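Local coordinates for protein activator of 2-hydroxyisocaproyl-CoA dehydratase (Clostridium difficile, PDB 4EHU) that transfers one electron from its [4Fe-4S] cluster to (R)-2-hydroxyisocaproyl-CoA dehydratase as it hydrolyses ATP, activating that enzyme for the reductive branch of L-leucine fermentation, at residues I97-I100 with A105-L108; L120-C125 with A194-S199; G130-V135 with T163-A168; V216-G221 with I239-G244; A225-R228 with E233-V236. All blocks are in the same frame, centred on the assembly; numbering follows the deposited sequence. Where two conformers were deposited one is given.

Interaction 1 (I97-I100 with A105-L108); sequences IIDI and AKVL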
# COMPACT_ATOMS: atom_id res chain seq x y z
N ILE A 97 -18.58 13.68 -8.13
CA ILE A 97 -18.24 12.48 -8.89
C ILE A 97 -17.13 11.72 -8.18
O ILE A 97 -16.11 12.28 -7.84
CB ILE A 97 -17.78 12.81 -10.34
CG1 ILE A 97 -18.94 13.46 -11.10
CG2 ILE A 97 -17.33 11.54 -11.07
CD1 ILE A 97 -18.51 13.97 -12.52
N ILE A 98 -17.36 10.43 -7.96
CA ILE A 98 -16.39 9.57 -7.34
C ILE A 98 -15.94 8.58 -8.38
O ILE A 98 -16.72 7.72 -8.78
CB ILE A 98 -17.01 8.80 -6.15
CG1 ILE A 98 -17.58 9.80 -5.15
CG2 ILE A 98 -15.94 7.90 -5.48
CD1 ILE A 98 -18.59 9.12 -4.11
N ASP A 99 -14.69 8.70 -8.82
CA ASP A 99 -14.15 7.81 -9.84
C ASP A 99 -13.18 6.85 -9.17
O ASP A 99 -12.07 7.22 -8.83
CB ASP A 99 -13.41 8.65 -10.91
CG ASP A 99 -12.45 7.82 -11.76
OD1 ASP A 99 -12.75 6.65 -12.03
OD2 ASP A 99 -11.39 8.38 -12.17
N ILE A 100 -13.60 5.61 -8.97
CA ILE A 100 -12.68 4.63 -8.41
C ILE A 100 -12.14 3.76 -9.53
O ILE A 100 -12.89 2.98 -10.10
CB ILE A 100 -13.33 3.77 -7.32
CG1 ILE A 100 -13.97 4.67 -6.26
CG2 ILE A 100 -12.25 2.88 -6.71
CD1 ILE A 100 -14.78 3.86 -5.12
N ALA A 105 -8.21 6.80 -6.82
CA ALA A 105 -9.60 7.16 -6.63
C ALA A 105 -9.64 8.66 -6.64
O ALA A 105 -8.82 9.32 -5.99
CB ALA A 105 -10.12 6.65 -5.31
N LYS A 106 -10.55 9.20 -7.43
CA LYS A 106 -10.66 10.63 -7.60
C LYS A 106 -12.02 11.09 -7.15
O LYS A 106 -13.03 10.46 -7.45
CB LYS A 106 -10.51 10.98 -9.09
CG LYS A 106 -9.10 10.70 -9.64
CD LYS A 106 -9.08 11.02 -11.14
CE LYS A 106 -7.64 11.28 -11.61
NZ LYS A 106 -6.86 10.02 -11.77
N VAL A 107 -12.06 12.21 -6.43
CA VAL A 107 -13.32 12.81 -6.07
C VAL A 107 -13.38 14.23 -6.59
O VAL A 107 -12.52 15.08 -6.27
CB VAL A 107 -13.55 12.80 -4.55
CG1 VAL A 107 -14.89 13.44 -4.23
CG2 VAL A 107 -13.50 11.37 -4.03
N LEU A 108 -14.38 14.48 -7.42
CA LEU A 108 -14.55 15.75 -8.09
C LEU A 108 -15.76 16.44 -7.52
O LEU A 108 -16.85 15.81 -7.40
CB LEU A 108 -14.80 15.54 -9.60
CG LEU A 108 -13.64 15.10 -10.49
CD1 LEU A 108 -13.18 13.69 -10.17
CD2 LEU A 108 -14.10 15.22 -11.96
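The flat carboxylate of Asp99 lies beside the aliphatic chain of Lys106, both side chains pointing the same way from one face of a beta hairpin. Asp99 OD2 meets Lys106 CD at 3.7 Å, while the charged ends stay apart, with Lys106 NZ 4.8 Å from Asp99 OD2. The lysine keeps an extended chain up to CE and bends only at its last torsion (chi4 77°), and its NZ forms salt bridges with Glu79 and the ATP-binding Asp104 instead. The Asp99 side chain is about 4 Å from both the bound magnesium ion and the nucleotide, so the hairpin borders the nucleotide site. Ile97 and Leu108 share this face and meet at their CB atoms; Ile98, Ile100, Ala105 and Val107 occupy the other.

The strands run antiparallel at 170°. Two hydrogen-bonded pairs set the register. Ile97 and Leu108 exchange N-to-O bonds, both 2.8 Å. Asp99 N bonds Lys106 O at 2.8 Å, and the return bond, Lys106 N to Asp99 O, is 2.9 Å.

In this actin-fold sheet, strand 96-100 also pairs with strand 210-213, and strand 105-110 with strand 116-122. Helix 79-90 packs on the Asp99 and Ile97 face, and helix 182-204 covers Ile98 and Val107.

Interaction 2 (L120-C125 with A194-S199); sequences LMNDKC and AKRVSS. With SF4 (iron/sulfur cluster), chain C.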
# COMPACT_ATOMS: atom_id res chain seq x y z
N LEU A 120 -10.00 15.95 -4.90
CA LEU A 120 -9.06 15.24 -4.06
C LEU A 120 -8.80 13.91 -4.69
O LEU A 120 -9.70 13.30 -5.28
CB LEU A 120 -9.63 15.01 -2.65
CG LEU A 120 -9.64 16.19 -1.69
CD1 LEU A 120 -10.42 15.76 -0.43
CD2 LEU A 120 -8.21 16.58 -1.31
N MET A 121 -7.58 13.44 -4.57
CA MET A 121 -7.25 12.17 -5.15
C MET A 121 -6.32 11.41 -4.24
O MET A 121 -5.34 11.97 -3.73
CB MET A 121 -6.57 12.37 -6.49
CG MET A 121 -6.01 11.08 -7.04
SD MET A 121 -5.47 11.31 -8.73
CE MET A 121 -4.20 12.57 -8.57
N ASN A 122 -6.64 10.14 -4.04
CA ASN A 122 -5.71 9.25 -3.39
C ASN A 122 -4.98 8.55 -4.53
O ASN A 122 -5.61 7.79 -5.29
CB ASN A 122 -6.42 8.19 -2.52
CG ASN A 122 -6.98 8.74 -1.18
OD1 ASN A 122 -6.53 9.77 -0.68
ND2 ASN A 122 -7.96 8.02 -0.59
N ASP A 123 -3.67 8.79 -4.68
CA ASP A 123 -2.98 8.22 -5.84
C ASP A 123 -1.66 7.49 -5.55
O ASP A 123 -1.01 6.97 -6.46
CB ASP A 123 -2.72 9.31 -6.88
CG ASP A 123 -1.82 10.44 -6.35
OD1 ASP A 123 -1.76 10.67 -5.12
OD2 ASP A 123 -1.23 11.12 -7.20
N LYS A 124 -1.26 7.45 -4.31
CA LYS A 124 0.05 6.87 -4.06
C LYS A 124 -0.05 5.50 -3.43
O LYS A 124 0.96 4.85 -3.19
CB LYS A 124 0.89 7.80 -3.19
CG LYS A 124 1.09 9.17 -3.80
CD LYS A 124 1.53 9.06 -5.25
CE LYS A 124 2.07 10.39 -5.76
NZ LYS A 124 2.17 10.40 -7.24
N CYS A 125 -1.29 5.08 -3.16
CA CYS A 125 -1.54 3.97 -2.23
C CYS A 125 -2.52 3.00 -2.87
O CYS A 125 -3.56 3.42 -3.39
CB CYS A 125 -2.15 4.53 -0.94
SG CYS A 125 -2.81 3.32 0.22
N ALA A 194 -14.51 1.43 0.99
CA ALA A 194 -15.48 2.50 1.14
C ALA A 194 -15.07 3.48 2.22
O ALA A 194 -15.29 4.68 2.08
CB ALA A 194 -16.90 1.90 1.43
N LYS A 195 -14.48 2.99 3.31
CA LYS A 195 -14.00 3.90 4.35
C LYS A 195 -12.91 4.81 3.82
O LYS A 195 -12.88 5.99 4.13
CB LYS A 195 -13.48 3.12 5.56
CG LYS A 195 -14.65 2.59 6.38
CD LYS A 195 -14.23 2.03 7.72
CE LYS A 195 -15.47 1.66 8.56
NZ LYS A 195 -16.41 2.81 8.79
N ARG A 196 -12.02 4.26 3.01
CA ARG A 196 -10.91 5.07 2.52
C ARG A 196 -11.34 6.13 1.51
O ARG A 196 -10.82 7.26 1.52
CB ARG A 196 -9.83 4.17 1.94
CG ARG A 196 -8.66 4.94 1.41
CD ARG A 196 -7.45 4.07 1.28
NE ARG A 196 -6.44 4.78 0.49
CZ ARG A 196 -5.68 5.75 0.98
NH1 ARG A 196 -5.80 6.12 2.25
NH2 ARG A 196 -4.81 6.37 0.19
N VAL A 197 -12.27 5.78 0.63
CA VAL A 197 -12.74 6.73 -0.38
C VAL A 197 -13.75 7.68 0.25
O VAL A 197 -13.73 8.88 -0.03
CB VAL A 197 -13.32 6.01 -1.57
CG1 VAL A 197 -13.84 7.01 -2.63
CG2 VAL A 197 -12.23 5.11 -2.19
N SER A 198 -14.57 7.19 1.18
CA SER A 198 -15.54 8.08 1.83
C SER A 198 -14.86 9.20 2.62
O SER A 198 -15.43 10.27 2.76
CB SER A 198 -16.53 7.33 2.72
OG SER A 198 -15.89 6.73 3.81
N SER A 199 -13.66 8.95 3.14
CA SER A 199 -12.94 9.98 3.87
C SER A 199 -12.64 11.15 2.92
O SER A 199 -12.71 12.32 3.31
CB SER A 199 -11.65 9.43 4.46
OG SER A 199 -10.86 10.46 5.02
FE1 SF4 C . -0.11 -0.29 2.11
FE2 SF4 C . 0.76 0.59 -0.21
FE3 SF4 C . 1.46 1.77 2.14
FE4 SF4 C . -1.09 2.00 1.00
S1 SF4 C . 0.86 2.73 0.26
S2 SF4 C . -0.56 1.57 3.09
S3 SF4 C . -1.33 -0.09 0.24
S4 SF4 C . 2.05 -0.21 1.43
O HOH W 1 -8.72 8.54 2.37
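The guanidinium of Arg196 is sandwiched between the amide of Asn122 and the cluster ligand Cys125. Arg196 has a second deposited conformer, so the sandwich holds for the conformer given. Asn122 ND2 lies over the centre of one face, 3.5 Å above the plane, and Cys125 SG over the opposite face, displaced toward the rim. Amide and guanidinium planes are only 16° apart, so Asn122 and Arg196 stack, with Asn122 CG 3.5 Å from Arg196 NH2. On the cysteine side the closest approach is Cys125 CB to Arg196 NH2 at 3.4 Å.

Arg196 gets there by placing CG anti to its backbone N (chi1 179°) and staying extended from CG to NE; its NE then donates to the carbonyl of Ala127, which helps fix the rotation of the plane. No direct hydrogen bond links the two segments. Instead one water receives a bond from Asn122 ND2 at 3.1 Å and donates to Arg196 O at 2.6 Å, tying the edge strand to the helix backbone.

Cys125 SG binds an iron of the [4Fe-4S] cluster at 2.3 Å. A positive charge this near the sulfur could favour electron density on it and might affect the cluster's potential.

Asn122 ends strand 116-122, which pairs with strand 105-110. Helix 182-204 carries Arg196 and packs through Val197 against strands 96-100 and 105-110 and helix 220-230.

Interaction 3 (G130-V135 with T163-A168); sequences GRFLDV and TCTVFA. With ANP (phosphoaminophosphonic acid-adenylate ester), chain D; SF4 (iron/sulfur cluster), chain C.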
# COMPACT_ATOMS: atom_id res chain seq x y z
N GLY A 130 -9.26 -0.09 -7.09
CA GLY A 130 -9.46 -1.37 -7.72
C GLY A 130 -8.34 -2.37 -7.47
O GLY A 130 -8.57 -3.57 -7.46
N ARG A 131 -7.12 -1.87 -7.30
CA ARG A 131 -5.98 -2.75 -7.06
C ARG A 131 -6.20 -3.54 -5.78
O ARG A 131 -5.91 -4.73 -5.72
CB ARG A 131 -4.70 -1.93 -6.92
CG ARG A 131 -3.47 -2.80 -6.82
CD ARG A 131 -3.39 -3.74 -8.01
NE ARG A 131 -2.13 -4.47 -8.02
CZ ARG A 131 -1.04 -4.06 -8.66
NH1 ARG A 131 -1.05 -2.94 -9.37
NH2 ARG A 131 0.06 -4.78 -8.60
N PHE A 132 -6.69 -2.87 -4.74
CA PHE A 132 -6.98 -3.53 -3.46
C PHE A 132 -7.97 -4.68 -3.70
O PHE A 132 -7.78 -5.79 -3.23
CB PHE A 132 -7.53 -2.49 -2.47
CG PHE A 132 -7.91 -3.05 -1.09
CD1 PHE A 132 -7.01 -2.98 -0.04
CD2 PHE A 132 -9.19 -3.54 -0.84
CE1 PHE A 132 -7.35 -3.43 1.23
CE2 PHE A 132 -9.54 -4.00 0.41
CZ PHE A 132 -8.62 -3.95 1.46
N LEU A 133 -9.03 -4.40 -4.46
CA LEU A 133 -10.06 -5.41 -4.71
C LEU A 133 -9.49 -6.53 -5.57
O LEU A 133 -9.80 -7.69 -5.34
CB LEU A 133 -11.27 -4.77 -5.39
CG LEU A 133 -11.96 -3.78 -4.46
CD1 LEU A 133 -12.92 -2.84 -5.24
CD2 LEU A 133 -12.76 -4.52 -3.37
N ASP A 134 -8.66 -6.20 -6.55
CA ASP A 134 -8.13 -7.23 -7.43
C ASP A 134 -7.23 -8.16 -6.61
O ASP A 134 -7.27 -9.38 -6.77
CB ASP A 134 -7.35 -6.60 -8.60
CG ASP A 134 -8.22 -5.71 -9.49
OD1 ASP A 134 -9.47 -5.82 -9.44
OD2 ASP A 134 -7.65 -4.90 -10.25
N VAL A 135 -6.45 -7.57 -5.70
CA VAL A 135 -5.58 -8.36 -4.82
C VAL A 135 -6.40 -9.29 -3.92
O VAL A 135 -6.06 -10.47 -3.77
CB VAL A 135 -4.69 -7.43 -3.95
CG1 VAL A 135 -4.11 -8.20 -2.78
CG2 VAL A 135 -3.57 -6.81 -4.80
N THR A 163 -5.58 -0.68 7.28
CA THR A 163 -6.00 0.08 6.12
C THR A 163 -5.06 -0.18 4.93
O THR A 163 -5.43 0.11 3.81
CB THR A 163 -5.99 1.61 6.41
OG1 THR A 163 -4.75 1.97 7.03
CG2 THR A 163 -7.13 1.98 7.34
N CYS A 164 -3.89 -0.77 5.20
CA CYS A 164 -2.91 -1.07 4.15
C CYS A 164 -3.32 -2.34 3.40
O CYS A 164 -3.74 -3.33 4.02
CB CYS A 164 -1.55 -1.27 4.81
SG CYS A 164 -0.24 -1.97 3.75
N THR A 165 -3.20 -2.32 2.08
CA THR A 165 -3.50 -3.51 1.28
C THR A 165 -2.72 -4.74 1.74
O THR A 165 -3.28 -5.84 1.83
CB THR A 165 -3.16 -3.26 -0.21
OG1 THR A 165 -3.84 -2.09 -0.68
CG2 THR A 165 -3.52 -4.47 -1.06
N VAL A 166 -1.44 -4.55 2.02
CA VAL A 166 -0.56 -5.67 2.36
C VAL A 166 -0.96 -6.27 3.70
O VAL A 166 -1.11 -7.47 3.82
CB VAL A 166 0.91 -5.25 2.39
CG1 VAL A 166 1.78 -6.45 2.73
CG2 VAL A 166 1.28 -4.65 1.02
N PHE A 167 -1.12 -5.42 4.71
CA PHE A 167 -1.53 -5.91 6.02
C PHE A 167 -2.96 -6.46 6.00
O PHE A 167 -3.27 -7.44 6.69
CB PHE A 167 -1.40 -4.82 7.09
CG PHE A 167 0.02 -4.39 7.35
CD1 PHE A 167 1.06 -5.32 7.37
CD2 PHE A 167 0.32 -3.05 7.57
CE1 PHE A 167 2.37 -4.92 7.62
CE2 PHE A 167 1.64 -2.65 7.81
CZ PHE A 167 2.67 -3.59 7.84
N ALA A 168 -3.84 -5.86 5.20
CA ALA A 168 -5.22 -6.32 5.11
C ALA A 168 -5.25 -7.71 4.47
O ALA A 168 -6.06 -8.56 4.85
CB ALA A 168 -6.07 -5.34 4.29
PG ANP D . -7.08 4.63 -13.25
O1G ANP D . -5.84 5.06 -14.03
O2G ANP D . -8.24 5.54 -13.57
O3G ANP D . -6.83 4.51 -11.79
PB ANP D . -8.53 2.59 -14.95
O1B ANP D . -7.92 1.65 -15.96
O2B ANP D . -9.32 3.77 -15.51
N3B ANP D . -7.30 3.03 -13.82
PA ANP D . -11.11 1.37 -14.41
O1A ANP D . -11.16 0.84 -15.79
O2A ANP D . -11.94 2.57 -14.00
O3A ANP D . -9.57 1.73 -14.04
O5' ANP D . -11.38 0.23 -13.31
C5' ANP D . -10.52 -0.91 -13.22
C4' ANP D . -11.10 -1.89 -12.21
O4' ANP D . -12.52 -1.99 -12.09
C3' ANP D . -10.39 -3.11 -11.67
O3' ANP D . -9.27 -2.73 -10.84
C2' ANP D . -11.51 -3.85 -10.93
O2' ANP D . -11.37 -3.78 -9.50
C1' ANP D . -12.82 -3.17 -11.34
N9 ANP D . -13.66 -4.00 -12.22
C8 ANP D . -13.46 -4.26 -13.52
N7 ANP D . -14.48 -5.01 -14.03
C5 ANP D . -15.34 -5.21 -13.00
C6 ANP D . -16.62 -5.91 -12.84
N6 ANP D . -17.17 -6.56 -13.89
N1 ANP D . -17.21 -5.87 -11.61
C2 ANP D . -16.67 -5.22 -10.57
N3 ANP D . -15.50 -4.58 -10.65
C4 ANP D . -14.81 -4.54 -11.82
FE1 SF4 C . -0.11 -0.29 2.11
FE2 SF4 C . 0.76 0.59 -0.21
FE3 SF4 C . 1.46 1.77 2.14
FE4 SF4 C . -1.09 2.00 1.00
S1 SF4 C . 0.86 2.73 0.26
S2 SF4 C . -0.56 1.57 3.09
S3 SF4 C . -1.33 -0.09 0.24
S4 SF4 C . 2.05 -0.21 1.43
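Phe132 and Thr165 join two helices of the actin-fold activator, one reaching the nucleotide and the other the [4Fe-4S] cluster. With CG anti to the backbone N (chi1 178°), the Phe132 ring slides past Thr165 in the opposite direction. Its CB is 4.1 Å from Thr165 OG1. Next along the chain, Phe132 CD1 makes the closest approach, 3.4 Å from Thr165 OG1, which lies at the ring edge and in its plane. Further out, Phe132 CE1 packs 3.8 Å from Ala168 CB, and CZ, at the tip, also touches this methyl group. Ile189, Ser192 and Val193 of helix 182-204 also pack on Phe132. One turn after Phe132, Val135 extends the contact by setting CG1 against Thr165 CG2.

The two helices carry different ligands. Asp134 accepts hydrogen bonds from both ribose hydroxyls of the bound ATP analogue, from O2' through OD1 and from O3' through OD2, a paired grip that fixes the sugar relative to helix 130-140. Gly130 brings its CA close to the same O3'.

Cys164 binds a cluster iron through SG and also stands at the N-cap of helix 165-177, where the sulfur accepts a weak bond from Phe167 N. The phenylalanine-threonine contact thus joins the helix that holds the ribose to the helix whose N-terminus holds the cluster. Thr165 OG1, besides meeting the ring edge, lies 3.3 Å from the cluster sulfide S3.

Interaction 4 (V216-G221 with I239-G244); sequences VARNSG and IPQLTG. With ANP (phosphoaminophosphonic acid-adenylate ester), chain D.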
# COMPACT_ATOMS: atom_id res chain seq x y z
N VAL A 216 -14.64 0.08 -10.70
CA VAL A 216 -15.01 -0.39 -9.36
C VAL A 216 -16.48 -0.09 -9.08
O VAL A 216 -17.10 -0.76 -8.25
CB VAL A 216 -14.09 0.22 -8.29
CG1 VAL A 216 -14.55 -0.16 -6.87
CG2 VAL A 216 -12.67 -0.26 -8.52
N ALA A 217 -17.05 0.90 -9.76
CA ALA A 217 -18.49 1.18 -9.59
C ALA A 217 -19.38 0.08 -10.17
O ALA A 217 -20.59 0.06 -9.92
CB ALA A 217 -18.85 2.53 -10.20
N ARG A 218 -18.80 -0.83 -10.95
CA ARG A 218 -19.53 -2.00 -11.40
C ARG A 218 -19.77 -3.00 -10.25
O ARG A 218 -20.58 -3.91 -10.40
CB ARG A 218 -18.79 -2.71 -12.53
CG ARG A 218 -18.64 -1.85 -13.77
CD ARG A 218 -17.80 -2.56 -14.80
NE ARG A 218 -18.48 -3.69 -15.41
CZ ARG A 218 -17.90 -4.50 -16.29
NH1 ARG A 218 -16.62 -4.29 -16.63
NH2 ARG A 218 -18.57 -5.50 -16.82
N ASN A 219 -19.04 -2.83 -9.15
CA ASN A 219 -19.19 -3.69 -7.96
C ASN A 219 -20.29 -3.11 -7.07
O ASN A 219 -20.08 -2.10 -6.42
CB ASN A 219 -17.85 -3.74 -7.21
CG ASN A 219 -17.91 -4.63 -5.99
OD1 ASN A 219 -18.97 -4.79 -5.38
ND2 ASN A 219 -16.79 -5.21 -5.64
N SER A 220 -21.47 -3.73 -7.09
CA SER A 220 -22.61 -3.19 -6.36
C SER A 220 -22.35 -3.16 -4.88
O SER A 220 -22.93 -2.34 -4.18
CB SER A 220 -23.87 -4.02 -6.64
OG SER A 220 -23.70 -5.33 -6.13
N GLY A 221 -21.46 -4.03 -4.40
CA GLY A 221 -21.09 -4.05 -2.99
C GLY A 221 -20.34 -2.80 -2.59
O GLY A 221 -20.51 -2.28 -1.48
N ILE A 239 -23.30 2.59 -17.52
CA ILE A 239 -21.97 2.28 -18.07
C ILE A 239 -20.85 2.99 -17.29
O ILE A 239 -20.09 3.77 -17.86
CB ILE A 239 -21.87 2.71 -19.55
CG1 ILE A 239 -22.37 4.15 -19.74
CG2 ILE A 239 -22.70 1.77 -20.43
CD1 ILE A 239 -22.00 4.78 -21.11
N PRO A 240 -20.74 2.72 -15.99
CA PRO A 240 -19.85 3.54 -15.15
C PRO A 240 -18.38 3.51 -15.55
O PRO A 240 -17.69 4.50 -15.38
CB PRO A 240 -19.99 2.90 -13.75
CG PRO A 240 -20.45 1.48 -14.06
CD PRO A 240 -21.36 1.61 -15.24
N GLN A 241 -17.91 2.39 -16.09
CA GLN A 241 -16.49 2.28 -16.46
C GLN A 241 -16.16 3.07 -17.73
O GLN A 241 -15.00 3.30 -18.04
CB GLN A 241 -16.12 0.81 -16.65
CG GLN A 241 -14.63 0.56 -16.76
CD GLN A 241 -14.29 -0.91 -16.72
OE1 GLN A 241 -15.17 -1.77 -16.89
NE2 GLN A 241 -13.02 -1.22 -16.48
N LEU A 242 -17.20 3.50 -18.44
CA LEU A 242 -17.05 4.12 -19.75
C LEU A 242 -17.27 5.63 -19.78
O LEU A 242 -17.25 6.22 -20.88
CB LEU A 242 -18.04 3.47 -20.72
CG LEU A 242 -17.65 2.07 -21.21
CD1 LEU A 242 -18.88 1.31 -21.69
CD2 LEU A 242 -16.58 2.14 -22.30
N THR A 243 -17.48 6.26 -18.63
CA THR A 243 -17.83 7.68 -18.65
C THR A 243 -16.69 8.56 -19.14
O THR A 243 -16.92 9.64 -19.71
CB THR A 243 -18.30 8.19 -17.28
OG1 THR A 243 -17.38 7.77 -16.28
CG2 THR A 243 -19.69 7.61 -16.94
N GLY A 244 -15.46 8.10 -18.92
CA GLY A 244 -14.29 8.85 -19.36
C GLY A 244 -14.22 8.82 -20.89
O GLY A 244 -13.96 9.83 -21.55
PG ANP D . -7.08 4.63 -13.25
O1G ANP D . -5.84 5.06 -14.03
O2G ANP D . -8.24 5.54 -13.57
O3G ANP D . -6.83 4.51 -11.79
PB ANP D . -8.53 2.59 -14.95
O1B ANP D . -7.92 1.65 -15.96
O2B ANP D . -9.32 3.77 -15.51
N3B ANP D . -7.30 3.03 -13.82
PA ANP D . -11.11 1.37 -14.41
O1A ANP D . -11.16 0.84 -15.79
O2A ANP D . -11.94 2.57 -14.00
O3A ANP D . -9.57 1.73 -14.04
O5' ANP D . -11.38 0.23 -13.31
C5' ANP D . -10.52 -0.91 -13.22
C4' ANP D . -11.10 -1.89 -12.21
O4' ANP D . -12.52 -1.99 -12.09
C3' ANP D . -10.39 -3.11 -11.67
O3' ANP D . -9.27 -2.73 -10.84
C2' ANP D . -11.51 -3.85 -10.93
O2' ANP D . -11.37 -3.78 -9.50
C1' ANP D . -12.82 -3.17 -11.34
N9 ANP D . -13.66 -4.00 -12.22
C8 ANP D . -13.46 -4.26 -13.52
N7 ANP D . -14.48 -5.01 -14.03
C5 ANP D . -15.34 -5.21 -13.00
C6 ANP D . -16.62 -5.91 -12.84
N6 ANP D . -17.17 -6.56 -13.89
N1 ANP D . -17.21 -5.87 -11.61
C2 ANP D . -16.67 -5.22 -10.57
N3 ANP D . -15.50 -4.58 -10.65
C4 ANP D . -14.81 -4.54 -11.82
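The adenine-binding side of the actin-fold nucleotide pocket is built here, where the 3-10 turn 216-218 meets the loop leading into helix 243-261. Arg218 lies against the adenine: N6 of the bound analogue sits over the centre of its guanidinium, 3.2 Å above the plane. A bend at chi3 folds the arginine along the base and brings NH1 to Gln241, whose OE1 accepts in its carbonyl plane at 2.9 Å from Arg218 NH1. The bond is not straight, with 137° at the hydrogen, and OE1 is tilted out of the guanidinium plane.

Gln241 therefore uses both ends of its amide. OE1 holds the arginine while NE2 donates to the alpha phosphate, and this pair of bonds fixes which way the amide is turned. Beside the polar bridge, Pro240 packs on the turn: its CB meets Ala217 CB at 3.7 Å, and its CG meets Arg218 CG at 3.8 Å, the Arg218 and Pro240 side chains crossing at about a right angle. Ala217 also touches Met212 of strand 210-213, and Gly215 donates its backbone N to the nucleotide. The phosphate end of the bridge is nearly linear: Gln241 NE2 lies 2.9 Å from O1A of the analogue, with 170° at the hydrogen.

Interaction 5 (A225-R228 with E233-V236); sequences AMAR and EIIV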
# COMPACT_ATOMS: atom_id res chain seq x y z
N ALA A 225 -21.72 0.01 0.05
CA ALA A 225 -20.88 0.38 1.19
C ALA A 225 -20.58 1.87 1.16
O ALA A 225 -20.58 2.53 2.21
CB ALA A 225 -19.60 -0.42 1.18
N MET A 226 -20.30 2.42 -0.03
CA MET A 226 -20.07 3.85 -0.13
C MET A 226 -21.28 4.66 0.27
O MET A 226 -21.14 5.63 1.00
CB MET A 226 -19.67 4.24 -1.56
CG MET A 226 -18.23 3.92 -1.81
SD MET A 226 -17.05 5.03 -0.95
CE MET A 226 -17.47 6.63 -1.57
N ALA A 227 -22.46 4.29 -0.21
CA ALA A 227 -23.66 5.07 0.09
C ALA A 227 -23.89 5.04 1.60
O ALA A 227 -24.32 6.02 2.19
CB ALA A 227 -24.86 4.51 -0.66
N ARG A 228 -23.58 3.90 2.21
CA ARG A 228 -23.69 3.77 3.66
C ARG A 228 -22.70 4.72 4.36
O ARG A 228 -23.09 5.49 5.25
CB ARG A 228 -23.42 2.32 4.08
CG ARG A 228 -23.51 2.07 5.59
CD ARG A 228 -22.96 0.69 5.95
NE ARG A 228 -21.50 0.67 5.78
CZ ARG A 228 -20.81 -0.29 5.16
NH1 ARG A 228 -21.44 -1.35 4.66
NH2 ARG A 228 -19.48 -0.18 5.04
N GLU A 233 -27.49 8.89 -0.96
CA GLU A 233 -27.78 8.07 -2.14
C GLU A 233 -26.70 8.31 -3.19
O GLU A 233 -26.22 9.43 -3.35
CB GLU A 233 -29.14 8.42 -2.76
CG GLU A 233 -30.32 8.06 -1.87
CD GLU A 233 -31.59 7.81 -2.66
OE1 GLU A 233 -31.61 8.13 -3.87
OE2 GLU A 233 -32.55 7.27 -2.09
N ILE A 234 -26.31 7.24 -3.88
CA ILE A 234 -25.35 7.34 -4.97
C ILE A 234 -25.97 6.82 -6.25
O ILE A 234 -26.59 5.75 -6.27
CB ILE A 234 -24.09 6.52 -4.65
CG1 ILE A 234 -23.40 7.11 -3.44
CG2 ILE A 234 -23.13 6.54 -5.87
CD1 ILE A 234 -22.12 6.37 -3.04
N ILE A 235 -25.81 7.59 -7.32
CA ILE A 235 -26.31 7.20 -8.62
C ILE A 235 -25.16 6.59 -9.39
O ILE A 235 -24.04 7.10 -9.35
CB ILE A 235 -26.85 8.42 -9.39
CG1 ILE A 235 -28.03 9.04 -8.64
CG2 ILE A 235 -27.26 8.01 -10.81
CD1 ILE A 235 -28.47 10.39 -9.20
N VAL A 236 -25.41 5.47 -10.06
CA VAL A 236 -24.42 4.84 -10.90
C VAL A 236 -24.99 4.77 -12.33
O VAL A 236 -26.09 4.27 -12.54
CB VAL A 236 -24.06 3.42 -10.41
CG1 VAL A 236 -22.95 2.81 -11.27
CG2 VAL A 236 -23.61 3.43 -8.94
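Ile234 has CG1 anti to its carbonyl carbon (chi1 -64°) and CD1 anti to CA (chi2 -180°), an extended branch that carries the terminal methyl to segment 225-228 of helix 220-230. There CD1 touches Met226 CB at 3.6 Å and comes within 3.5 Å of Ala227 N, so the methyl rests against the backbone between these residues. Farther back on the same branch, Ile234 CG1 lies 4.1 Å from Ala227 CB.

The backbones come nearest at Ala227 and Glu233, just before the strand, with CA atoms 5.6 Å apart. Met226 meets the isoleucine through CB alone. Its chain bends at chi2 and chi3, and the thioether end packs elsewhere, toward Val197 and Ala194 of helix 182-204. No hydrogen bond crosses the contact; the side-chain contacts are all apolar, and 134 Å² is buried between the segments.

Strand 210-213, helix 220-230 and strand 234-235 form a beta-alpha-beta crossover, and this contact presses its helix onto its second strand. That short, weakly bonded strand lies at one end of the sheet, parallel to strand 210-213. Ile234 also touches Val210 and Met212 there, while helix 182-204 flanks helix 220-230 through Ala194, Ala225 and Met226.

How the interactions relate
Interactions 1, 2 and 5 reach one mixed sheet, ordered 116-122, 105-110, 96-100, 210-213, 234-235. Interaction 1 lies inside it, interaction 2 reaches one outermost strand and interaction 5 the other; centres of 2 and 5 are about 15 Å apart. Helix 182-204 spans them: Val197 and Ala194 touch Met226, which also meets Ile98. Interaction 3 falls, in sequence, between the two segments of interaction 2, and both touch the cluster. Interaction 5 similarly falls between those of interaction 4. Interactions 3 and 4, with centres about 19 Å apart, share the nucleotide and meet through Val216, so neighbouring contacts connect the nucleotide pocket with the cluster at the dimer interface.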